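L-serine ammonia-lyase (PDB 5C3U) belongs to the pyridoxal-phosphate dependent enzymes and holds pyridoxal-5'-phosphate in a pocket of its single chain. Local coordinates at residues Leu163-Cys177 against Leu298-Leu310. Residues are numbered along the deposited sequence; the frame is centred on the assembly and turned at random. Where two conformers were deposited one is given.
Sequences LKTQLNDNPPAAIIC and LPSLSPAKDVVVL
Val-308 packs its two methyls against Leu-163, Leu-167 and Pro-172. CG2 meets Leu-167 CD1 tip to tip at 3.7 Å, and Pro-172 slants across it, with CB and CG near the same methyl. CG1, anti to the backbone N (chi1 173°), is 4.0 Å from both CD1 and CD2 of Leu-163, whose side chain runs past in the opposite direction. Ile-175 and Leu-310 continue this face: Ile-175 CG2 comes up against Leu-310 CG at 3.9 Å. On the other face Ile-176 lies alongside Val-309, pointing the same way. Ile-176 CD1 touches Val-309 CG2, and helix 280-290 covers both residues. Ala-174 CB is pressed on Leu-298 CD1 at 3.4 Å, a tight carbon pair.

Strands 174-177 and 306-310 run parallel as neighbours in a mixed sheet. The side chain of Cys-177 comes within about 6 Å of the bound pyridoxal-5'-phosphate. Ile-176 N gives a nearly straight bond to Val-308 O (2.9 Å), and Ile-176 O takes Leu-310 N at 3.0 Å. Ala-173 N also bonds to Asp-306 O, but this hydrogen bond is bent, with an N-H...O angle of 142°.

In this alpha/beta core, buried backbone N-H and C=O groups satisfy each other between two apolar layers.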
ATOM      1  N   LEU A 163       5.545 -12.226   8.874  1.00 31.55           N
ATOM      2  CA  LEU A 163       6.265 -11.443   9.877  1.00 33.74           C
ATOM      3  C   LEU A 163       6.501 -12.222  11.168  1.00 35.51           C
ATOM      4  O   LEU A 163       7.590 -12.136  11.751  1.00 35.07           O
ATOM      5  CB  LEU A 163       5.523 -10.149  10.202  1.00 32.03           C
ATOM      6  CG  LEU A 163       5.591  -8.980   9.222  1.00 32.77           C
ATOM      7  CD1 LEU A 163       4.937  -7.776   9.907  1.00 30.43           C
ATOM      8  CD2 LEU A 163       7.027  -8.663   8.829  1.00 31.72           C
ATOM      9  N   LYS A 164       5.478 -12.964  11.597  1.00 35.45           N
ATOM     10  CA  LYS A 164       5.527 -13.792  12.798  1.00 38.53           C
ATOM     11  C   LYS A 164       6.666 -14.802  12.730  1.00 39.43           C
ATOM     12  O   LYS A 164       7.413 -14.968  13.701  1.00 41.44           O
ATOM     13  CB  LYS A 164       4.194 -14.517  13.003  1.00 40.03           C
ATOM     14  CG  LYS A 164       4.153 -15.403  14.238  1.00 43.07           C
ATOM     15  CD  LYS A 164       2.737 -15.804  14.599  1.00 42.78           C
ATOM     16  CE  LYS A 164       2.652 -16.031  16.098  1.00 45.64           C
ATOM     17  NZ  LYS A 164       1.324 -16.519  16.546  1.00 48.26           N
ATOM     18  N   THR A 165       6.789 -15.468  11.585  1.00 37.68           N
ATOM     19  CA  THR A 165       7.867 -16.420  11.365  1.00 38.12           C
ATOM     20  C   THR A 165       9.216 -15.706  11.341  1.00 36.87           C
ATOM     21  O   THR A 165      10.144 -16.078  12.070  1.00 36.37           O
ATOM     22  CB  THR A 165       7.650 -17.208  10.060  1.00 40.13           C
ATOM     23  OG1 THR A 165       6.440 -17.958  10.172  1.00 43.49           O
ATOM     24  CG2 THR A 165       8.792 -18.170   9.816  1.00 41.22           C
ATOM     25  N   GLN A 166       9.313 -14.668  10.515  1.00 34.08           N
ATOM     26  CA  GLN A 166      10.568 -13.951  10.333  1.00 32.75           C
ATOM     27  C   GLN A 166      11.080 -13.303  11.610  1.00 33.04           C
ATOM     28  O   GLN A 166      12.290 -13.163  11.783  1.00 34.86           O
ATOM     29  CB  GLN A 166      10.433 -12.918   9.213  1.00 32.61           C
ATOM     30  CG  GLN A 166      10.231 -13.573   7.861  1.00 31.21           C
ATOM     31  CD  GLN A 166       9.925 -12.573   6.762  1.00 32.27           C
ATOM     32  OE1 GLN A 166       9.115 -11.661   6.939  1.00 30.22           O
ATOM     33  NE2 GLN A 166      10.541 -12.767   5.608  1.00 32.21           N
ATOM     34  N   LEU A 167      10.178 -12.924  12.511  1.00 32.75           N
ATOM     35  CA  LEU A 167      10.593 -12.320  13.777  1.00 35.56           C
ATOM     36  C   LEU A 167      10.634 -13.329  14.926  1.00 37.66           C
ATOM     37  O   LEU A 167      10.685 -12.938  16.101  1.00 36.65           O
ATOM     38  CB  LEU A 167       9.673 -11.160  14.157  1.00 34.24           C
ATOM     39  CG  LEU A 167       9.746  -9.909  13.276  1.00 34.01           C
ATOM     40  CD1 LEU A 167       8.609  -8.976  13.660  1.00 35.61           C
ATOM     41  CD2 LEU A 167      11.103  -9.229  13.424  1.00 34.56           C
ATOM     42  N   ASN A 168      10.586 -14.617  14.579  1.00 40.25           N
ATOM     43  CA  ASN A 168      10.719 -15.704  15.563  1.00 43.39           C
ATOM     44  C   ASN A 168       9.677 -15.617  16.672  1.00 45.65           C
ATOM     45  O   ASN A 168       9.978 -15.844  17.842  1.00 45.62           O
ATOM     46  CB  ASN A 168      12.136 -15.714  16.159  1.00 46.07           C
ATOM     47  CG  ASN A 168      13.221 -15.797  15.098  1.00 48.97           C
ATOM     48  OD1 ASN A 168      13.300 -16.767  14.352  1.00 52.14           O
ATOM     49  ND2 ASN A 168      14.073 -14.774  15.034  1.00 52.08           N
ATOM     50  N   ASP A 169       8.445 -15.280  16.288  1.00 45.95           N
ATOM     51  CA  ASP A 169       7.320 -15.127  17.218  1.00 45.74           C
ATOM     52  C   ASP A 169       7.499 -14.044  18.303  1.00 43.41           C
ATOM     53  O   ASP A 169       6.730 -13.994  19.261  1.00 43.36           O
ATOM     54  CB  ASP A 169       6.940 -16.492  17.826  1.00 51.40           C
ATOM     55  CG  ASP A 169       5.557 -16.495  18.473  1.00 58.37           C
ATOM     56  OD1 ASP A 169       4.764 -15.552  18.235  1.00 59.73           O
ATOM     57  OD2 ASP A 169       5.264 -17.451  19.232  1.00 60.81           O
ATOM     58  N   ASN A 170       8.486 -13.163  18.136  1.00 40.67           N
ATOM     59  CA  ASN A 170       8.642 -12.001  19.019  1.00 41.46           C
ATOM     60  C   ASN A 170       7.823 -10.837  18.481  1.00 39.42           C
ATOM     61  O   ASN A 170       8.182 -10.278  17.448  1.00 39.04           O
ATOM     62  CB  ASN A 170      10.104 -11.539  19.111  1.00 42.19           C
ATOM     63  CG  ASN A 170      11.022 -12.579  19.719  1.00 47.55           C
ATOM     64  OD1 ASN A 170      12.005 -12.990  19.099  1.00 51.27           O
ATOM     65  ND2 ASN A 170      10.717 -13.001  20.938  1.00 48.77           N
ATOM     66  N   PRO A 171       6.741 -10.456  19.182  1.00 39.00           N
ATOM     67  CA  PRO A 171       5.943  -9.299  18.763  1.00 37.56           C
ATOM     68  C   PRO A 171       6.771  -8.013  18.729  1.00 36.55           C
ATOM     69  O   PRO A 171       7.486  -7.712  19.700  1.00 34.63           O
ATOM     70  CB  PRO A 171       4.853  -9.205  19.848  1.00 36.83           C
ATOM     71  CG  PRO A 171       5.397  -9.976  21.015  1.00 40.29           C
ATOM     72  CD  PRO A 171       6.191 -11.086  20.396  1.00 40.31           C
ATOM     73  N   PRO A 172       6.677  -7.243  17.626  1.00 33.94           N
ATOM     74  CA  PRO A 172       7.469  -6.024  17.608  1.00 32.20           C
ATOM     75  C   PRO A 172       6.790  -4.936  18.416  1.00 31.00           C
ATOM     76  O   PRO A 172       5.616  -5.066  18.762  1.00 32.94           O
ATOM     77  CB  PRO A 172       7.513  -5.650  16.125  1.00 32.11           C
ATOM     78  CG  PRO A 172       6.267  -6.217  15.551  1.00 30.98           C
ATOM     79  CD  PRO A 172       5.923  -7.444  16.371  1.00 33.17           C
ATOM     80  N   ALA A 173       7.543  -3.882  18.714  1.00 30.33           N
ATOM     81  CA  ALA A 173       7.038  -2.718  19.420  1.00 29.97           C
ATOM     82  C   ALA A 173       6.028  -1.947  18.576  1.00 31.15           C
ATOM     83  O   ALA A 173       5.169  -1.260  19.110  1.00 32.27           O
ATOM     84  CB  ALA A 173       8.191  -1.806  19.790  1.00 33.15           C
ATOM     85  N   ALA A 174       6.161  -2.024  17.258  1.00 29.14           N
ATOM     86  CA  ALA A 174       5.208  -1.358  16.364  1.00 27.59           C
ATOM     87  C   ALA A 174       5.380  -1.857  14.944  1.00 26.76           C
ATOM     88  O   ALA A 174       6.457  -2.346  14.560  1.00 26.68           O
ATOM     89  CB  ALA A 174       5.404   0.150  16.389  1.00 28.70           C
ATOM     90  N   ILE A 175       4.301  -1.729  14.180  1.00 26.13           N
ATOM     91  CA  ILE A 175       4.311  -1.939  12.731  1.00 25.31           C
ATOM     92  C   ILE A 175       3.843  -0.637  12.108  1.00 24.34           C
ATOM     93  O   ILE A 175       2.804  -0.123  12.486  1.00 25.82           O
ATOM     94  CB  ILE A 175       3.389  -3.110  12.319  1.00 26.33           C
ATOM     95  CG1 ILE A 175       3.934  -4.413  12.922  1.00 27.27           C
ATOM     96  CG2 ILE A 175       3.306  -3.220  10.788  1.00 26.72           C
ATOM     97  CD1 ILE A 175       3.026  -5.611  12.741  1.00 30.22           C
ATOM     98  N   ILE A 176       4.644  -0.085  11.190  1.00 24.58           N
ATOM     99  CA  ILE A 176       4.324   1.177  10.540  1.00 24.27           C
ATOM    100  C   ILE A 176       3.749   0.870   9.169  1.00 25.19           C
ATOM    101  O   ILE A 176       4.403   0.203   8.359  1.00 24.77           O
ATOM    102  CB  ILE A 176       5.558   2.091  10.385  1.00 25.52           C
ATOM    103  CG1 ILE A 176       6.282   2.258  11.734  1.00 27.71           C
ATOM    104  CG2 ILE A 176       5.150   3.430   9.774  1.00 25.23           C
ATOM    105  CD1 ILE A 176       7.555   3.078  11.641  1.00 29.63           C
ATOM    106  N   CYS A 177       2.532   1.365   8.929  1.00 23.90           N
ATOM    107  CA  CYS A 177       1.718   0.918   7.796  1.00 24.59           C
ATOM    108  C   CYS A 177       1.124   2.145   7.071  1.00 21.90           C
ATOM    109  O   CYS A 177       0.341   2.895   7.655  1.00 22.21           O
ATOM    110  CB  CYS A 177       0.614  -0.020   8.284  1.00 25.25           C
ATOM    111  SG  CYS A 177      -0.527  -0.614   7.012  1.00 28.69           S
ATOM    112  N   LEU A 298       6.533   6.625  20.132  1.00 42.47           N
ATOM    113  CA  LEU A 298       6.771   5.536  21.079  1.00 42.91           C
ATOM    114  C   LEU A 298       8.022   5.834  21.907  1.00 44.17           C
ATOM    115  O   LEU A 298       9.125   5.419  21.542  1.00 41.52           O
ATOM    116  CB  LEU A 298       6.920   4.201  20.342  1.00 44.65           C
ATOM    117  CG  LEU A 298       5.789   3.727  19.420  1.00 46.94           C
ATOM    118  CD1 LEU A 298       6.286   2.567  18.583  1.00 46.76           C
ATOM    119  CD2 LEU A 298       4.548   3.320  20.200  1.00 45.66           C
ATOM    120  N   PRO A 299       7.860   6.562  23.031  1.00 45.82           N
ATOM    121  CA  PRO A 299       9.050   6.995  23.780  1.00 46.26           C
ATOM    122  C   PRO A 299       9.821   5.858  24.468  1.00 45.35           C
ATOM    123  O   PRO A 299      10.968   6.062  24.868  1.00 47.57           O
ATOM    124  CB  PRO A 299       8.480   7.982  24.811  1.00 45.94           C
ATOM    125  CG  PRO A 299       7.145   8.383  24.269  1.00 48.18           C
ATOM    126  CD  PRO A 299       6.628   7.142  23.594  1.00 48.69           C
ATOM    127  N   SER A 300       9.203   4.681  24.578  1.00 45.16           N
ATOM    128  CA  SER A 300       9.808   3.521  25.242  1.00 48.26           C
ATOM    129  C   SER A 300      10.829   2.756  24.402  1.00 48.87           C
ATOM    130  O   SER A 300      11.506   1.862  24.922  1.00 51.14           O
ATOM    131  CB  SER A 300       8.729   2.529  25.692  1.00 52.01           C
ATOM    132  OG  SER A 300       7.898   3.085  26.692  1.00 59.51           O
ATOM    133  N   LEU A 301      10.930   3.074  23.111  1.00 46.26           N
ATOM    134  CA  LEU A 301      11.830   2.332  22.218  1.00 44.34           C
ATOM    135  C   LEU A 301      13.247   2.214  22.790  1.00 46.29           C
ATOM    136  O   LEU A 301      13.784   3.175  23.353  1.00 45.26           O
ATOM    137  CB  LEU A 301      11.867   2.954  20.822  1.00 43.19           C
ATOM    138  CG  LEU A 301      10.617   2.808  19.943  1.00 42.75           C
ATOM    139  CD1 LEU A 301      10.869   3.463  18.588  1.00 42.22           C
ATOM    140  CD2 LEU A 301      10.199   1.349  19.773  1.00 41.86           C
ATOM    141  N   SER A 302      13.821   1.021  22.656  1.00 45.06           N
ATOM    142  CA  SER A 302      15.174   0.733  23.131  1.00 45.12           C
ATOM    143  C   SER A 302      15.829  -0.302  22.202  1.00 46.06           C
ATOM    144  O   SER A 302      15.133  -0.917  21.397  1.00 44.72           O
ATOM    145  CB  SER A 302      15.119   0.220  24.569  1.00 46.78           C
ATOM    146  OG  SER A 302      14.767  -1.152  24.604  1.00 45.83           O
ATOM    147  N   PRO A 303      17.165  -0.501  22.305  1.00 47.45           N
ATOM    148  CA  PRO A 303      17.837  -1.489  21.446  1.00 46.41           C
ATOM    149  C   PRO A 303      17.354  -2.918  21.687  1.00 45.88           C
ATOM    150  O   PRO A 303      17.692  -3.814  20.924  1.00 49.67           O
ATOM    151  CB  PRO A 303      19.317  -1.346  21.842  1.00 48.15           C
ATOM    152  CG  PRO A 303      19.433   0.052  22.343  1.00 47.38           C
ATOM    153  CD  PRO A 303      18.146   0.271  23.096  1.00 48.32           C
ATOM    154  N   ALA A 304      16.551  -3.112  22.728  1.00 44.59           N
ATOM    155  CA  ALA A 304      15.926  -4.403  23.018  1.00 46.77           C
ATOM    156  C   ALA A 304      14.595  -4.581  22.276  1.00 47.10           C
ATOM    157  O   ALA A 304      13.951  -5.627  22.383  1.00 49.88           O
ATOM    158  CB  ALA A 304      15.705  -4.544  24.518  1.00 47.74           C
ATOM    159  N   LYS A 305      14.182  -3.562  21.527  1.00 45.37           N
ATOM    160  CA  LYS A 305      12.870  -3.586  20.872  1.00 44.27           C
ATOM    161  C   LYS A 305      12.972  -3.497  19.354  1.00 43.64           C
ATOM    162  O   LYS A 305      13.982  -3.027  18.822  1.00 43.36           O
ATOM    163  CB  LYS A 305      11.972  -2.486  21.432  1.00 46.23           C
ATOM    164  CG  LYS A 305      11.518  -2.775  22.856  1.00 45.62           C
ATOM    165  CD  LYS A 305      10.806  -1.593  23.479  1.00 47.96           C
ATOM    166  CE  LYS A 305      10.181  -1.986  24.808  1.00 48.86           C
ATOM    167  NZ  LYS A 305       9.762  -0.788  25.590  1.00 51.18           N
ATOM    168  N   ASP A 306      11.923  -3.968  18.678  1.00 43.15           N
ATOM    169  CA  ASP A 306      11.886  -4.075  17.216  1.00 40.88           C
ATOM    170  C   ASP A 306      10.767  -3.197  16.646  1.00 36.72           C
ATOM    171  O   ASP A 306       9.666  -3.158  17.204  1.00 35.69           O
ATOM    172  CB  ASP A 306      11.616  -5.530  16.802  1.00 45.59           C
ATOM    173  CG  ASP A 306      12.746  -6.502  17.192  1.00 52.61           C
ATOM    174  OD1 ASP A 306      12.467  -7.718  17.304  1.00 55.37           O
ATOM    175  OD2 ASP A 306      13.909  -6.077  17.372  1.00 53.16           O
ATOM    176  N   VAL A 307      11.065  -2.471  15.563  1.00 32.63           N
ATOM    177  CA  VAL A 307      10.012  -1.806  14.792  0.50 31.29           C
ATOM    178  C   VAL A 307      10.067  -2.328  13.365  1.00 28.56           C
ATOM    179  O   VAL A 307      11.148  -2.536  12.804  1.00 26.79           O
ATOM    180  CB  VAL A 307      10.075  -0.257  14.850  0.50 32.29           C
ATOM    181  CG1 VAL A 307      11.347   0.281  14.215  0.50 32.40           C
ATOM    182  CG2 VAL A 307       8.847   0.360  14.183  0.50 32.72           C
ATOM    183  N   VAL A 308       8.885  -2.589  12.795  1.00 27.64           N
ATOM    184  CA  VAL A 308       8.783  -3.133  11.434  1.00 25.83           C
ATOM    185  C   VAL A 308       8.144  -2.072  10.532  1.00 24.65           C
ATOM    186  O   VAL A 308       7.106  -1.526  10.869  1.00 24.33           O
ATOM    187  CB  VAL A 308       7.902  -4.410  11.378  1.00 27.19           C
ATOM    188  CG1 VAL A 308       7.677  -4.857   9.932  1.00 27.05           C
ATOM    189  CG2 VAL A 308       8.526  -5.554  12.166  1.00 26.57           C
ATOM    190  N   VAL A 309       8.781  -1.767   9.406  1.00 22.90           N
ATOM    191  CA  VAL A 309       8.203  -0.796   8.459  1.00 24.00           C
ATOM    192  C   VAL A 309       7.756  -1.581   7.246  1.00 24.35           C
ATOM    193  O   VAL A 309       8.572  -2.303   6.654  1.00 23.69           O
ATOM    194  CB  VAL A 309       9.236   0.272   8.033  1.00 24.94           C
ATOM    195  CG1 VAL A 309       8.616   1.285   7.067  1.00 25.77           C
ATOM    196  CG2 VAL A 309       9.813   0.965   9.256  1.00 26.23           C
ATOM    197  N   LEU A 310       6.482  -1.437   6.855  1.00 24.61           N
ATOM    198  CA  LEU A 310       6.009  -2.101   5.636  1.00 24.84           C
ATOM    199  C   LEU A 310       6.378  -1.260   4.445  1.00 25.24           C
ATOM    200  O   LEU A 310       5.820  -0.173   4.243  1.00 26.87           O
ATOM    201  CB  LEU A 310       4.497  -2.370   5.673  1.00 22.75           C
ATOM    202  CG  LEU A 310       3.918  -3.058   6.908  1.00 24.42           C
ATOM    203  CD1 LEU A 310       2.417  -3.276   6.714  1.00 24.60           C
ATOM    204  CD2 LEU A 310       4.617  -4.382   7.214  1.00 24.61           C
TER